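Local coordinates for ESX-1 secretion system protein EccA1 (Mycobacterium tuberculosis, PDB 4F3V) that probably hydrolyses ATP to help power export of virulence factors by the ESX-1 type VII secretion system, the chain here being the ATPase's N-terminal TPR-type domain, at residues S77-N82 and P97-L102; I85-L90 and V137-A142; G116-A121 and D267-G272; A181-L186 and A211-M216; A229-L234 and A245-P250. All blocks are in the same frame, centred on the assembly; numbering follows the deposited sequence.

Contact 1: residues S77-N82 and P97-L102; sequences SMSTLN and PVTSPL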
# COMPACT_ATOMS: atom_id res chain seq x y z
N SER A 77 -19.62 -12.22 11.30
CA SER A 77 -18.85 -12.11 10.07
C SER A 77 -17.69 -11.11 10.27
O SER A 77 -17.87 -10.05 10.85
CB SER A 77 -19.74 -11.60 8.92
OG SER A 77 -18.93 -11.32 7.80
N MET A 78 -16.49 -11.45 9.79
CA MET A 78 -15.34 -10.55 9.93
C MET A 78 -15.57 -9.21 9.23
O MET A 78 -14.98 -8.22 9.62
CB MET A 78 -14.03 -11.20 9.46
CG MET A 78 -13.51 -12.26 10.43
SD MET A 78 -13.07 -11.56 12.04
CE MET A 78 -11.64 -10.65 11.50
N SER A 79 -16.42 -9.20 8.21
CA SER A 79 -16.75 -7.95 7.51
C SER A 79 -17.41 -6.94 8.42
O SER A 79 -17.31 -5.74 8.19
CB SER A 79 -17.66 -8.23 6.33
OG SER A 79 -16.97 -9.06 5.42
N THR A 80 -18.08 -7.44 9.44
CA THR A 80 -18.80 -6.59 10.40
C THR A 80 -17.82 -5.77 11.26
O THR A 80 -18.17 -4.71 11.75
CB THR A 80 -19.74 -7.47 11.24
OG1 THR A 80 -20.73 -8.04 10.36
CG2 THR A 80 -20.44 -6.65 12.36
N LEU A 81 -16.59 -6.25 11.44
CA LEU A 81 -15.58 -5.44 12.14
C LEU A 81 -15.19 -4.17 11.37
O LEU A 81 -14.68 -3.21 11.97
CB LEU A 81 -14.33 -6.25 12.44
CG LEU A 81 -14.40 -7.11 13.69
CD1 LEU A 81 -15.51 -8.15 13.50
CD2 LEU A 81 -13.04 -7.73 13.96
N ASN A 82 -15.38 -4.19 10.04
CA ASN A 82 -14.99 -3.08 9.16
C ASN A 82 -13.51 -2.72 9.30
O ASN A 82 -13.15 -1.55 9.32
CB ASN A 82 -15.86 -1.83 9.36
CG ASN A 82 -17.31 -2.06 8.97
OD1 ASN A 82 -17.61 -2.56 7.89
ND2 ASN A 82 -18.24 -1.68 9.86
N PRO A 97 -10.76 -3.16 2.38
CA PRO A 97 -11.44 -3.82 3.51
C PRO A 97 -11.02 -5.28 3.73
O PRO A 97 -10.84 -6.03 2.77
CB PRO A 97 -12.92 -3.73 3.11
CG PRO A 97 -12.89 -3.80 1.62
CD PRO A 97 -11.67 -2.97 1.24
N VAL A 98 -10.84 -5.66 4.98
CA VAL A 98 -10.41 -7.01 5.31
C VAL A 98 -11.69 -7.83 5.42
O VAL A 98 -12.36 -7.81 6.46
CB VAL A 98 -9.60 -7.05 6.62
CG1 VAL A 98 -9.04 -8.45 6.89
CG2 VAL A 98 -8.47 -6.05 6.58
N THR A 99 -12.07 -8.48 4.32
CA THR A 99 -13.22 -9.38 4.31
C THR A 99 -12.90 -10.82 3.93
O THR A 99 -13.77 -11.69 3.92
CB THR A 99 -14.29 -8.83 3.35
OG1 THR A 99 -13.80 -8.94 2.03
CG2 THR A 99 -14.61 -7.33 3.66
N SER A 100 -11.63 -11.09 3.67
CA SER A 100 -11.17 -12.42 3.29
C SER A 100 -9.64 -12.44 3.44
O SER A 100 -9.02 -11.40 3.61
CB SER A 100 -11.52 -12.67 1.84
OG SER A 100 -10.76 -11.83 1.01
N PRO A 101 -9.02 -13.62 3.36
CA PRO A 101 -7.56 -13.69 3.47
C PRO A 101 -6.80 -12.92 2.39
O PRO A 101 -5.66 -12.48 2.62
CB PRO A 101 -7.28 -15.19 3.37
CG PRO A 101 -8.51 -15.81 3.96
CD PRO A 101 -9.62 -14.96 3.38
N LEU A 102 -7.43 -12.68 1.24
CA LEU A 102 -6.81 -11.85 0.20
C LEU A 102 -6.37 -10.50 0.77
O LEU A 102 -5.24 -10.07 0.54
CB LEU A 102 -7.78 -11.62 -0.95
CG LEU A 102 -7.22 -10.78 -2.13
CD1 LEU A 102 -5.96 -11.43 -2.69
CD2 LEU A 102 -8.28 -10.69 -3.22
O HOH W 1 -13.30 -6.38 8.60
O HOH W 2 -15.75 -11.52 5.90
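Met78 and Ser79 face Val98 and Thr99 in a water-bridged loop-to-loop contact on the flank of a two-stranded antiparallel beta hairpin, strands 84-86 and 95-97. One segment is the turn that leads into the first strand; the other leaves the second strand and enters helix 101-115. No direct hydrogen bond spans the gap. The carbonyl oxygens Met78 O and Val98 O stand 4.1 Å apart; both are acceptors and cannot bond to each other, but one water donates to both, at 2.7 Å from Met78 O and 2.7 Å from Val98 O. Met78 O also accepts from Leu81 N within its own turn, so two donors grip it. The side chains of Met78 and Val98 both rest on Ile44 of helix 40-48, so both sides of the contact pack on the N-terminal helices. Toward the more exposed side Ser79 meets Thr99. The serine hydroxyl lies anti to its carbonyl carbon (chi1 -62°), and from there Ser79 OG touches Thr99 CB and Thr99 CG2, each at 3.4 Å. A second water joins the same hydroxyl to the backbone: it lies 2.8 Å from Ser79 OG and donates to Thr99 O, also at 2.8 Å.

Contact 2: residues I85-L90 and V137-A142; sequences IAIGGL and VAWMKA
Trp139 reaches from helix 134-147 to the chain just past strand 84-86, where Ile87 O receives its indole N-H. From CB the side chain leaves toward the other segment, with CG anti to the backbone N (chi1 172°), which turns the indole toward Ile87. On the five-membered ring, Trp139 CD1 packs 4.2 Å from Ile87 CD1, the two side chains crossing at a slant. Next along the rim, Trp139 NE1 donates to Ile87 O at 2.8 Å. The bond is bent to 152° at the hydrogen, and the nitrogen approaches from above the carbonyl plane, 35° out of it. Farther round, Trp139 CZ2 lies 3.8 Å from Gly88 O. A buried indole N-H and a buried backbone carbonyl thus satisfy one another, and the bond limits rotation of the ring. Met140, one residue on, packs beside the indole against the same flank of Ile87. Its first two torsions, both bent, bring Met140 SD to 3.8 Å from Ile87 CB, roughly at right angles to the isoleucine side chain. The contact lies near the centre of the chain: Trp139 also packs on Ala172 and Ala176 of helix 167-183 and meets the Tyr91 ring, Met140 rests on Leu125 of helix 118-125, and Ile87 is hydrogen-bonded through its backbone to Ile94 across the hairpin.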
# COMPACT_ATOMS: atom_id res chain seq x y z
N ILE A 85 -6.95 -2.23 5.63
CA ILE A 85 -5.48 -2.20 5.63
C ILE A 85 -4.96 -1.31 4.47
O ILE A 85 -5.64 -1.09 3.46
CB ILE A 85 -4.83 -3.59 5.56
CG1 ILE A 85 -5.55 -4.55 4.61
CG2 ILE A 85 -4.73 -4.23 6.95
CD1 ILE A 85 -5.20 -4.42 3.15
N ALA A 86 -3.75 -0.80 4.62
CA ALA A 86 -3.10 0.08 3.65
C ALA A 86 -2.51 -0.69 2.46
O ALA A 86 -1.85 -1.71 2.67
CB ALA A 86 -2.01 0.90 4.36
N ILE A 87 -2.82 -0.28 1.23
CA ILE A 87 -2.31 -0.96 0.02
C ILE A 87 -1.74 0.01 -1.05
O ILE A 87 -1.37 -0.42 -2.14
CB ILE A 87 -3.36 -1.88 -0.66
CG1 ILE A 87 -4.58 -1.09 -1.18
CG2 ILE A 87 -3.84 -3.01 0.25
CD1 ILE A 87 -5.34 -1.81 -2.29
N GLY A 88 -1.67 1.30 -0.73
CA GLY A 88 -1.27 2.31 -1.71
C GLY A 88 0.22 2.45 -1.98
O GLY A 88 0.62 3.02 -3.01
N GLY A 89 1.03 1.95 -1.05
CA GLY A 89 2.48 2.13 -1.16
C GLY A 89 2.87 3.60 -1.33
O GLY A 89 2.23 4.50 -0.76
N LEU A 90 3.91 3.84 -2.13
CA LEU A 90 4.38 5.19 -2.37
C LEU A 90 3.43 6.02 -3.27
O LEU A 90 3.63 7.22 -3.41
CB LEU A 90 5.78 5.16 -3.01
CG LEU A 90 5.83 4.64 -4.46
CD1 LEU A 90 5.78 5.81 -5.45
CD2 LEU A 90 7.08 3.78 -4.70
N VAL A 137 -3.30 -8.37 -7.31
CA VAL A 137 -1.93 -8.84 -7.16
C VAL A 137 -0.96 -8.04 -8.03
O VAL A 137 0.11 -7.71 -7.56
CB VAL A 137 -1.79 -10.35 -7.46
CG1 VAL A 137 -0.32 -10.79 -7.53
CG2 VAL A 137 -2.56 -11.13 -6.40
N ALA A 138 -1.35 -7.71 -9.26
CA ALA A 138 -0.52 -6.85 -10.11
C ALA A 138 -0.28 -5.52 -9.45
O ALA A 138 0.86 -5.04 -9.40
CB ALA A 138 -1.12 -6.66 -11.50
N TRP A 139 -1.35 -4.94 -8.89
CA TRP A 139 -1.23 -3.68 -8.14
C TRP A 139 -0.25 -3.82 -7.00
O TRP A 139 0.65 -2.98 -6.83
CB TRP A 139 -2.58 -3.17 -7.64
CG TRP A 139 -2.38 -1.99 -6.73
CD1 TRP A 139 -2.48 -1.96 -5.35
CD2 TRP A 139 -1.85 -0.67 -7.12
NE1 TRP A 139 -2.12 -0.71 -4.87
CE2 TRP A 139 -1.75 0.10 -5.89
CE3 TRP A 139 -1.52 -0.07 -8.33
CZ2 TRP A 139 -1.31 1.42 -5.89
CZ3 TRP A 139 -1.09 1.26 -8.31
CH2 TRP A 139 -0.98 1.98 -7.12
N MET A 140 -0.40 -4.88 -6.19
CA MET A 140 0.54 -5.08 -5.07
C MET A 140 1.99 -5.30 -5.53
O MET A 140 2.92 -4.82 -4.88
CB MET A 140 0.11 -6.23 -4.17
CG MET A 140 -1.22 -6.01 -3.47
SD MET A 140 -1.47 -4.37 -2.74
CE MET A 140 -0.05 -4.15 -1.67
N LYS A 141 2.19 -5.99 -6.64
CA LYS A 141 3.53 -6.11 -7.19
C LYS A 141 4.12 -4.75 -7.58
O LYS A 141 5.29 -4.50 -7.36
CB LYS A 141 3.57 -7.10 -8.34
CG LYS A 141 3.38 -8.53 -7.88
CD LYS A 141 3.61 -9.52 -9.01
CE LYS A 141 3.50 -10.96 -8.56
NZ LYS A 141 3.96 -11.92 -9.63
N ALA A 142 3.29 -3.88 -8.15
CA ALA A 142 3.66 -2.51 -8.48
C ALA A 142 4.09 -1.75 -7.22
O ALA A 142 5.07 -1.00 -7.23
CB ALA A 142 2.50 -1.81 -9.19

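Contact 3: residues G116-A121 and D267-G272; sequences GNYADA and DPWDPG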
# COMPACT_ATOMS: atom_id res chain seq x y z
N GLY A 116 11.30 -3.16 3.64
CA GLY A 116 12.42 -3.59 2.82
C GLY A 116 12.57 -5.12 2.72
O GLY A 116 13.64 -5.60 2.35
N ASN A 117 11.51 -5.87 3.04
CA ASN A 117 11.55 -7.32 2.96
C ASN A 117 10.82 -7.75 1.69
O ASN A 117 9.73 -8.31 1.73
CB ASN A 117 10.92 -7.94 4.20
CG ASN A 117 11.68 -7.57 5.47
OD1 ASN A 117 12.90 -7.42 5.44
ND2 ASN A 117 10.95 -7.43 6.57
N TYR A 118 11.45 -7.46 0.55
CA TYR A 118 10.77 -7.54 -0.74
C TYR A 118 10.45 -8.99 -1.14
O TYR A 118 9.34 -9.27 -1.61
CB TYR A 118 11.55 -6.81 -1.83
CG TYR A 118 11.97 -5.41 -1.46
CD1 TYR A 118 11.04 -4.40 -1.32
CD2 TYR A 118 13.30 -5.10 -1.25
CE1 TYR A 118 11.41 -3.12 -0.96
CE2 TYR A 118 13.68 -3.83 -0.91
CZ TYR A 118 12.73 -2.84 -0.77
OH TYR A 118 13.10 -1.56 -0.42
N ALA A 119 11.40 -9.90 -0.96
CA ALA A 119 11.18 -11.30 -1.33
C ALA A 119 10.06 -11.93 -0.52
O ALA A 119 9.30 -12.76 -1.04
CB ALA A 119 12.45 -12.13 -1.16
N ASP A 120 9.98 -11.57 0.76
CA ASP A 120 8.92 -12.06 1.61
C ASP A 120 7.57 -11.53 1.12
O ASP A 120 6.59 -12.27 1.09
CB ASP A 120 9.14 -11.64 3.07
CG ASP A 120 10.31 -12.35 3.73
OD1 ASP A 120 10.75 -13.42 3.27
OD2 ASP A 120 10.80 -11.82 4.73
N ALA A 121 7.54 -10.25 0.73
CA ALA A 121 6.32 -9.63 0.19
C ALA A 121 5.86 -10.40 -1.05
O ALA A 121 4.70 -10.76 -1.16
CB ALA A 121 6.53 -8.15 -0.14
N ASP A 267 22.32 -6.31 -6.75
CA ASP A 267 21.13 -6.84 -6.11
C ASP A 267 19.93 -6.04 -6.63
O ASP A 267 19.81 -4.88 -6.30
CB ASP A 267 21.26 -6.69 -4.61
CG ASP A 267 19.99 -7.07 -3.83
OD1 ASP A 267 18.95 -7.43 -4.42
OD2 ASP A 267 20.06 -6.99 -2.60
N PRO A 268 19.06 -6.67 -7.44
CA PRO A 268 17.95 -5.98 -8.07
C PRO A 268 17.07 -5.21 -7.07
O PRO A 268 16.46 -4.23 -7.44
CB PRO A 268 17.11 -7.11 -8.71
CG PRO A 268 17.87 -8.35 -8.54
CD PRO A 268 19.16 -8.09 -7.82
N TRP A 269 17.01 -5.68 -5.82
CA TRP A 269 16.21 -5.01 -4.78
C TRP A 269 16.85 -3.78 -4.19
O TRP A 269 16.22 -3.07 -3.41
CB TRP A 269 15.90 -5.99 -3.67
CG TRP A 269 15.02 -7.15 -4.09
CD1 TRP A 269 15.34 -8.52 -4.09
CD2 TRP A 269 13.64 -7.09 -4.59
NE1 TRP A 269 14.27 -9.28 -4.52
CE2 TRP A 269 13.22 -8.48 -4.84
CE3 TRP A 269 12.74 -6.06 -4.82
CZ2 TRP A 269 11.95 -8.80 -5.32
CZ3 TRP A 269 11.46 -6.40 -5.30
CH2 TRP A 269 11.08 -7.74 -5.54
N ASP A 270 18.12 -3.53 -4.53
CA ASP A 270 18.91 -2.47 -3.92
C ASP A 270 19.37 -1.42 -4.96
O ASP A 270 20.33 -1.64 -5.70
CB ASP A 270 20.12 -3.07 -3.19
CG ASP A 270 20.94 -2.03 -2.42
OD1 ASP A 270 20.58 -0.84 -2.40
OD2 ASP A 270 21.98 -2.39 -1.84
N PRO A 271 18.68 -0.27 -4.99
CA PRO A 271 19.04 0.78 -5.92
C PRO A 271 20.45 1.31 -5.72
O PRO A 271 21.03 1.86 -6.66
CB PRO A 271 18.03 1.90 -5.60
CG PRO A 271 17.01 1.30 -4.73
CD PRO A 271 17.61 0.12 -4.06
N GLY A 272 21.01 1.13 -4.52
CA GLY A 272 22.38 1.52 -4.24
C GLY A 272 23.45 0.63 -4.85
O GLY A 272 24.62 0.96 -4.79
O HOH W 3 15.48 -1.00 -1.61
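A surface CH-pi contact with a nearly parallel but slid-apart ring pair, Tyr118 against Trp269, joins the start of helix 118-125 to the loop after helix 259-263, near the end of this domain. Tyr118 CB sits over one face of the indole, 3.4 Å from the centroid of the Trp269 six-membered ring and only 16° off its normal. Its nearest ring atom is Trp269 CE3, 3.3 Å from Tyr118 CB. The phenol ring itself is nearly parallel to the indole, with planes at 16°, but the two side chains run past each other in opposite directions; the centroids of the Tyr118 ring and the Trp269 six-membered ring end 5.2 Å apart and the rings barely overlap. Tyr118 CD2 therefore comes down beside the tryptophan stem, 3.7 Å from Trp269 CB. With its CG anti to the carbonyl carbon (chi1 -51°), the tyrosine ring also leans back over Gly116, which closes the preceding helix in a Schellman motif. Across the contact, Asp267 to Asp270 form a type I beta turn that carries the tryptophan. Asp267 OD1 accepts from Trp269 N in an Asx turn, which with the beta turn helps fix the backbone from which the indole projects; Asp270 OD1 repeats the pattern with Gly272 N. Arg150 makes a cation-pi contact with the indole, and a sulfate ion, probably from the crystallisation liquor, lies close to it. Val144 and Ala147 of helix 134-147 touch Trp269 and Tyr118 respectively. At the far end of the phenol a water bridges the pair, 2.7 Å from Tyr118 OH and donating to Trp269 O at 2.8 Å.

Contact 4: residues A181-L186 and A211-M216; sequences AANLAL and AWYLAM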
# COMPACT_ATOMS: atom_id res chain seq x y z
N ALA A 181 7.67 6.11 -15.13
CA ALA A 181 8.18 6.89 -16.28
C ALA A 181 9.04 8.07 -15.88
O ALA A 181 10.13 8.26 -16.40
CB ALA A 181 7.04 7.37 -17.16
N ALA A 182 8.57 8.84 -14.91
CA ALA A 182 9.33 9.99 -14.39
C ALA A 182 10.69 9.58 -13.83
O ALA A 182 11.70 10.22 -14.13
CB ALA A 182 8.51 10.71 -13.34
N ASN A 183 10.72 8.49 -13.07
CA ASN A 183 11.96 8.00 -12.49
C ASN A 183 12.95 7.45 -13.52
O ASN A 183 14.12 7.26 -13.22
CB ASN A 183 11.65 6.97 -11.40
CG ASN A 183 11.28 7.62 -10.07
OD1 ASN A 183 12.15 8.10 -9.36
ND2 ASN A 183 10.01 7.62 -9.73
N LEU A 184 12.44 7.14 -14.72
CA LEU A 184 13.25 6.72 -15.85
C LEU A 184 13.55 7.89 -16.82
O LEU A 184 14.04 7.68 -17.93
CB LEU A 184 12.56 5.58 -16.60
CG LEU A 184 12.41 4.24 -15.84
CD1 LEU A 184 11.37 3.33 -16.50
CD2 LEU A 184 13.76 3.54 -15.70
N ALA A 185 13.27 9.12 -16.38
CA ALA A 185 13.52 10.32 -17.16
C ALA A 185 12.69 10.41 -18.45
O ALA A 185 13.06 11.13 -19.39
CB ALA A 185 15.02 10.46 -17.47
N LEU A 186 11.56 9.70 -18.47
CA LEU A 186 10.60 9.74 -19.56
C LEU A 186 9.54 10.76 -19.19
O LEU A 186 8.39 10.43 -18.91
CB LEU A 186 9.99 8.35 -19.78
CG LEU A 186 10.98 7.22 -20.08
CD1 LEU A 186 10.27 5.90 -20.26
CD2 LEU A 186 11.85 7.52 -21.29
N ALA A 211 1.20 15.30 -8.04
CA ALA A 211 1.72 16.69 -8.12
C ALA A 211 3.25 16.73 -8.00
O ALA A 211 3.91 17.44 -8.74
CB ALA A 211 1.07 17.57 -7.06
N TRP A 212 3.80 15.94 -7.08
CA TRP A 212 5.24 15.89 -6.88
C TRP A 212 5.98 15.47 -8.11
O TRP A 212 6.93 16.12 -8.52
CB TRP A 212 5.59 14.93 -5.74
CG TRP A 212 7.06 14.77 -5.55
CD1 TRP A 212 7.87 13.68 -5.91
CD2 TRP A 212 7.97 15.71 -4.89
NE1 TRP A 212 9.17 13.89 -5.55
CE2 TRP A 212 9.30 15.10 -4.93
CE3 TRP A 212 7.81 16.97 -4.30
CZ2 TRP A 212 10.41 15.74 -4.40
CZ3 TRP A 212 8.94 17.60 -3.77
CH2 TRP A 212 10.22 17.01 -3.83
N TYR A 213 5.55 14.39 -8.73
CA TYR A 213 6.24 13.88 -9.90
C TYR A 213 5.99 14.73 -11.15
O TYR A 213 6.89 14.86 -11.99
CB TYR A 213 5.96 12.38 -10.11
CG TYR A 213 6.78 11.52 -9.16
CD1 TYR A 213 8.14 11.32 -9.37
CD2 TYR A 213 6.21 10.95 -8.04
CE1 TYR A 213 8.92 10.56 -8.49
CE2 TYR A 213 6.97 10.18 -7.16
CZ TYR A 213 8.32 9.98 -7.39
OH TYR A 213 9.06 9.22 -6.52
N LEU A 214 4.80 15.33 -11.26
CA LEU A 214 4.59 16.33 -12.32
C LEU A 214 5.56 17.48 -12.13
O LEU A 214 6.17 17.93 -13.10
CB LEU A 214 3.15 16.88 -12.34
CG LEU A 214 2.04 16.03 -13.00
CD1 LEU A 214 0.64 16.58 -12.66
CD2 LEU A 214 2.25 15.99 -14.53
N ALA A 215 5.71 17.97 -10.89
CA ALA A 215 6.61 19.11 -10.62
C ALA A 215 8.03 18.75 -10.96
O ALA A 215 8.75 19.53 -11.62
CB ALA A 215 6.52 19.58 -9.16
N MET A 216 8.45 17.56 -10.54
CA MET A 216 9.81 17.10 -10.84
C MET A 216 10.03 16.94 -12.35
O MET A 216 11.09 17.32 -12.86
CB MET A 216 10.12 15.79 -10.11
CG MET A 216 10.31 15.95 -8.60
SD MET A 216 11.62 17.10 -8.11
CE MET A 216 10.71 18.45 -7.38
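Tyr213 is the centre of this contact, its ring laid against Asn183 and Ala182 at the C-terminal end of helix 167-183. The tyrosine comes from helix 207-221, and CG anti to the carbonyl carbon (chi1 -78°) carries its ring alongside the neighbouring helix. Ala182 meets the part of the ring near the helix: its methyl, Ala182 CB, lies 4.0 Å from Tyr213 CD1. Farther out, Asn183 ND2 approaches Tyr213 CE1 to 3.4 Å, with the amide plane turned 63° from that of the ring. The two side chains slant across each other, and Tyr213 OH remains 3.7 Å from Asn183 ND2 without a hydrogen bond between them. Instead the amide nitrogen donates back to Val179 O, one turn earlier in its own helix. Trp212 supports the phenol from within helix 207-221, its CD1 over the centre of one face of the Tyr213 ring, while Leu194 of helix 187-198 and Leu254 also touch the tyrosine. Immediately after Asn183 the helix stops in a Schellman motif: Leu186 N bonds to Ala181 O and Ala185 N to Ala182 O, with Ala185 at positive phi. Between the two segments no hydrogen bond forms; they meet by van der Waals contact. One N-H of the buried amide is taken by Val179 O, which probably lowers the cost of setting the group against an aromatic ring.

Contact 5: residues A229-L234 and A245-P250; sequences ALLEWL and AALKDP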
# COMPACT_ATOMS: atom_id res chain seq x y z
N ALA A 229 4.54 26.27 -9.71
CA ALA A 229 3.08 26.33 -9.55
C ALA A 229 2.58 25.02 -8.89
O ALA A 229 1.80 25.04 -7.94
CB ALA A 229 2.39 26.62 -10.89
N LEU A 230 3.12 23.88 -9.34
CA LEU A 230 2.73 22.59 -8.77
C LEU A 230 3.19 22.45 -7.29
O LEU A 230 2.45 21.92 -6.46
CB LEU A 230 3.24 21.44 -9.64
CG LEU A 230 2.50 21.26 -10.99
CD1 LEU A 230 3.40 20.61 -12.05
CD2 LEU A 230 1.19 20.47 -10.87
N LEU A 231 4.40 22.91 -7.00
CA LEU A 231 4.94 22.84 -5.63
C LEU A 231 4.22 23.82 -4.69
O LEU A 231 3.95 23.48 -3.53
CB LEU A 231 6.46 23.07 -5.63
CG LEU A 231 7.28 21.96 -6.32
CD1 LEU A 231 8.73 22.34 -6.58
CD2 LEU A 231 7.23 20.68 -5.50
N GLU A 232 3.85 25.00 -5.20
CA GLU A 232 3.01 25.92 -4.40
C GLU A 232 1.66 25.30 -4.08
O GLU A 232 1.14 25.43 -2.96
CB GLU A 232 2.83 27.28 -5.12
CG GLU A 232 4.11 28.08 -5.23
CD GLU A 232 4.02 29.39 -6.02
OE1 GLU A 232 3.05 29.60 -6.78
OE2 GLU A 232 4.95 30.22 -5.87
N TRP A 233 1.07 24.62 -5.06
CA TRP A 233 -0.18 23.92 -4.83
C TRP A 233 -0.01 22.87 -3.75
O TRP A 233 -0.83 22.75 -2.83
CB TRP A 233 -0.70 23.31 -6.12
CG TRP A 233 -1.94 22.54 -5.91
CD1 TRP A 233 -3.23 23.02 -5.89
CD2 TRP A 233 -2.06 21.11 -5.60
NE1 TRP A 233 -4.12 22.02 -5.64
CE2 TRP A 233 -3.48 20.86 -5.45
CE3 TRP A 233 -1.16 20.05 -5.49
CZ2 TRP A 233 -3.96 19.60 -5.16
CZ3 TRP A 233 -1.67 18.78 -5.20
CH2 TRP A 233 -3.02 18.57 -5.04
N LEU A 234 1.09 22.11 -3.84
CA LEU A 234 1.38 21.06 -2.84
C LEU A 234 1.60 21.63 -1.45
O LEU A 234 1.07 21.08 -0.48
CB LEU A 234 2.61 20.24 -3.21
CG LEU A 234 2.42 18.93 -3.96
CD1 LEU A 234 3.83 18.34 -4.22
CD2 LEU A 234 1.54 17.91 -3.19
N ALA A 245 11.41 22.55 0.75
CA ALA A 245 12.80 22.52 0.31
C ALA A 245 12.91 22.63 -1.22
O ALA A 245 13.74 23.36 -1.75
CB ALA A 245 13.50 21.26 0.81
N ALA A 246 12.08 21.89 -1.94
CA ALA A 246 12.11 21.90 -3.41
C ALA A 246 11.65 23.26 -3.97
O ALA A 246 12.13 23.69 -5.03
CB ALA A 246 11.24 20.78 -3.93
N LEU A 247 10.73 23.91 -3.28
CA LEU A 247 10.24 25.23 -3.69
C LEU A 247 11.32 26.30 -3.49
O LEU A 247 11.50 27.20 -4.33
CB LEU A 247 8.95 25.54 -2.91
CG LEU A 247 7.97 26.56 -3.49
CD1 LEU A 247 7.43 26.09 -4.83
CD2 LEU A 247 6.85 26.83 -2.49
N LYS A 248 12.09 26.17 -2.42
CA LYS A 248 13.15 27.14 -2.10
C LYS A 248 14.42 26.95 -2.93
O LYS A 248 15.22 27.86 -3.01
CB LYS A 248 13.49 27.13 -0.59
CG LYS A 248 12.56 27.99 0.22
CD LYS A 248 13.13 28.40 1.58
CE LYS A 248 12.23 29.46 2.26
NZ LYS A 248 12.92 30.76 2.53
N ASP A 249 14.60 25.78 -3.54
CA ASP A 249 15.87 25.46 -4.22
C ASP A 249 15.62 24.88 -5.61
O ASP A 249 15.20 23.73 -5.74
CB ASP A 249 16.67 24.48 -3.37
CG ASP A 249 18.01 24.16 -3.97
OD1 ASP A 249 18.41 24.76 -4.99
OD2 ASP A 249 18.67 23.29 -3.40
N PRO A 250 15.88 25.68 -6.66
CA PRO A 250 15.66 25.21 -8.04
C PRO A 250 16.60 24.11 -8.48
O PRO A 250 16.31 23.44 -9.48
CB PRO A 250 15.88 26.47 -8.89
CG PRO A 250 16.63 27.41 -8.02
CD PRO A 250 16.21 27.12 -6.62
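Leu247 points from helix 241-248 into the side of helix 224-237, where Leu231 and Glu232 receive it. Its CG stands anti to the backbone N (chi1 -157°), which extends the side chain across the gap and puts one methyl against the root of Leu231. Leu247 CD1 lies 3.3 Å from Leu231 CB, tighter than a usual carbon contact. Leu247 CD1 is also 3.8 Å from Glu232 N, so it is pressed against the helix backbone as well as a side chain. Leu231 answers in the other direction: with CG anti to the carbonyl carbon (chi1 -66°), it passes Leu247 and ends near the preceding residue, where Leu231 CD1 is 4.0 Å from Ala246 CB and 4.0 Å from Ala246 O. The leucine end thus lies against both the methyl and the carbonyl of the alanine. Glu232 lies at the outer margin, its extended chain crossing Leu247 at about a right angle. Of its side chain it is the aliphatic CG that touches, Glu232 CG resting 3.9 Å from Leu247 CD1 and 4.1 Å from Leu247 CD2. Consecutive antiparallel helices joined by a short turn, as here, are the building plan of TPR-like folds. Val243 adds to the apolar layer by touching Leu231, and Val228 does so by touching Leu247. Arg219 of helix 207-221 donates to Ala246 O, tying in a third helix. With no hydrogen bond or salt bridge across the pair, the two segments are held by apolar contact, while the glutamate carboxylate stays at the exposed edge beyond its CH2 groups.

From the N terminus, the chain first meets contact 1, which closes the short loop containing the beta hairpin. Contact 2 begins within that loop and ends beyond it, so the two cross; they also touch, Val98 packing on Ile85. Together they join the N-terminal helices to helix 134-147. Contact 3 opens inside the loop of contact 2 and closes only after helix 259-263, near the end of this domain, crossing contact 2 and enclosing contacts 4 and 5. These last two follow in series: contact 4 joins helices 167-183 and 207-221, and contact 5 joins helices 224-237 and 241-248. They touch where Ala211 packs against Trp233 and Leu234, continuing the helical stack.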